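Local structure of ABC transporter periplasmic substrate-binding protein (Desulfovibrio alaskensis, 5MY5) at residues 229-232 with 238-241. The protein probably captures tungstate in the periplasm with high selectivity and delivers it to an ABC transporter for uptake by the cell. The protein carries 2 engineered substitutions. Numbering follows the deposited sequence.
Sequences VNPA and KKDL
P231 and K239 meet through carbon alone: CG at the outer corner of the proline ring lies 4.0 Å from CB of K239 and 4.1 Å from its CG. The ring and the lysine chain run obliquely across one another, a light van der Waals touch in which a long polar side chain lends its methylene root to a loop. In K239 the CG is anti to the backbone N (chi1 177°), and bends at chi2 and chi4 then carry the ammonium away from the proline. NZ forms a salt bridge with D243, one helical turn further on, while CD passes 4.4 Å from the carbonyl O of V229, a loose approach. The loop has its own brace in an Asx turn: N230 OD1 accepts from A232 N at 3.0 Å, the donor standing above the carbonyl plane, and the turn spans P231. Between the segments the chain passes C234, which is disulfide-bonded to C74 and touched by V229. D77 pairs with V229 through its backbone and with N of K238, the N-cap residue, through its carboxylate. N230 and K239 both touch T97, in the loop between helix 84-92 and strand 100-112, and the contact thus joins the exit of strand 221-228 to the first turn of helix 239-250 in this periplasmic-binding-protein fold.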
ATOM      1  N   VAL A 229      -2.867   7.000 -19.032  1.00 16.44           N
ATOM      2  CA  VAL A 229      -3.769   6.193 -19.934  1.00 17.65           C
ATOM      3  C   VAL A 229      -3.288   6.504 -21.357  1.00 19.82           C
ATOM      4  O   VAL A 229      -2.923   7.578 -21.698  1.00 20.36           O
ATOM      5  CB  VAL A 229      -5.200   6.550 -19.655  1.00 17.04           C
ATOM      6  CG1 VAL A 229      -6.185   5.946 -20.706  1.00 17.62           C
ATOM      7  CG2 VAL A 229      -5.626   6.080 -18.294  1.00 17.49           C
ATOM      8  N   ASN A 230      -3.258   5.474 -22.195  1.00 18.22           N
ATOM      9  CA  ASN A 230      -2.650   5.540 -23.541  1.00 20.15           C
ATOM     10  C   ASN A 230      -3.608   6.150 -24.549  1.00 20.13           C
ATOM     11  O   ASN A 230      -4.714   5.672 -24.704  1.00 20.90           O
ATOM     12  CB  ASN A 230      -2.270   4.123 -23.964  1.00 20.97           C
ATOM     13  CG  ASN A 230      -1.348   4.136 -25.132  1.00 20.41           C
ATOM     14  OD1 ASN A 230      -1.392   5.003 -25.978  1.00 23.80           O
ATOM     15  ND2 ASN A 230      -0.488   3.129 -25.182  1.00 23.15           N
ATOM     16  N   PRO A 231      -3.218   7.249 -25.200  1.00 23.55           N
ATOM     17  CA  PRO A 231      -4.075   7.912 -26.212  1.00 24.53           C
ATOM     18  C   PRO A 231      -4.442   7.028 -27.428  1.00 24.24           C
ATOM     19  O   PRO A 231      -5.465   7.242 -28.084  1.00 23.30           O
ATOM     20  CB  PRO A 231      -3.227   9.134 -26.657  1.00 25.08           C
ATOM     21  CG  PRO A 231      -2.146   9.226 -25.708  1.00 27.67           C
ATOM     22  CD  PRO A 231      -1.960   7.978 -24.972  1.00 23.58           C
ATOM     23  N   ALA A 232      -3.680   5.994 -27.626  1.00 22.79           N
ATOM     24  CA  ALA A 232      -4.044   4.989 -28.655  1.00 25.23           C
ATOM     25  C   ALA A 232      -5.250   4.196 -28.290  1.00 29.47           C
ATOM     26  O   ALA A 232      -5.971   3.707 -29.183  1.00 28.78           O
ATOM     27  CB  ALA A 232      -2.875   4.091 -28.897  1.00 24.82           C
ATOM     28  N   LYS A 238      -6.198  13.245 -21.643  1.00 23.17           N
ATOM     29  CA  LYS A 238      -5.376  14.440 -21.460  1.00 23.08           C
ATOM     30  C   LYS A 238      -3.977  14.014 -21.157  1.00 19.14           C
ATOM     31  O   LYS A 238      -3.465  14.129 -20.029  1.00 20.41           O
ATOM     32  CB  LYS A 238      -5.979  15.336 -20.358  1.00 23.69           C
ATOM     33  CG  LYS A 238      -7.408  15.823 -20.615  1.00 30.48           C
ATOM     34  CD  LYS A 238      -7.443  16.722 -21.833  1.00 36.25           C
ATOM     35  CE  LYS A 238      -8.670  17.644 -21.831  1.00 43.21           C
ATOM     36  NZ  LYS A 238      -8.436  18.806 -22.733  1.00 49.59           N
ATOM     37  N   LYS A 239      -3.269  13.447 -22.128  1.00 19.93           N
ATOM     38  CA  LYS A 239      -1.919  12.927 -21.971  1.00 21.39           C
ATOM     39  C   LYS A 239      -0.899  13.939 -21.515  1.00 21.18           C
ATOM     40  O   LYS A 239       0.011  13.625 -20.747  1.00 21.72           O
ATOM     41  CB  LYS A 239      -1.431  12.283 -23.309  1.00 23.55           C
ATOM     42  CG  LYS A 239       0.002  11.756 -23.313  1.00 28.88           C
ATOM     43  CD  LYS A 239       0.241  10.631 -22.265  1.00 30.12           C
ATOM     44  CE  LYS A 239       1.394   9.703 -22.570  1.00 33.06           C
ATOM     45  NZ  LYS A 239       2.780  10.252 -22.582  1.00 35.72           N
ATOM     46  N   ASP A 240      -1.023  15.158 -22.039  1.00 21.54           N
ATOM     47  CA  ASP A 240      -0.021  16.157 -21.684  1.00 21.92           C
ATOM     48  C   ASP A 240      -0.183  16.553 -20.185  1.00 20.44           C
ATOM     49  O   ASP A 240       0.781  16.719 -19.514  1.00 19.56           O
ATOM     50  CB  ASP A 240      -0.186  17.393 -22.552  1.00 21.93           C
ATOM     51  CG  ASP A 240       0.221  17.156 -23.946  1.00 31.51           C
ATOM     52  OD1 ASP A 240       1.045  16.246 -24.216  1.00 34.49           O
ATOM     53  OD2 ASP A 240      -0.261  17.918 -24.792  1.00 37.45           O
ATOM     54  N   LEU A 241      -1.425  16.622 -19.682  1.00 19.64           N
ATOM     55  CA  LEU A 241      -1.685  16.902 -18.225  1.00 17.62           C
ATOM     56  C   LEU A 241      -1.116  15.683 -17.425  1.00 18.29           C
ATOM     57  O   LEU A 241      -0.510  15.864 -16.369  1.00 17.16           O
ATOM     58  CB  LEU A 241      -3.078  17.098 -17.879  1.00 17.86           C
ATOM     59  CG  LEU A 241      -3.788  18.213 -18.600  1.00 19.77           C
ATOM     60  CD1 LEU A 241      -5.194  18.429 -18.157  1.00 20.03           C
ATOM     61  CD2 LEU A 241      -2.989  19.505 -18.630  1.00 21.17           C
TER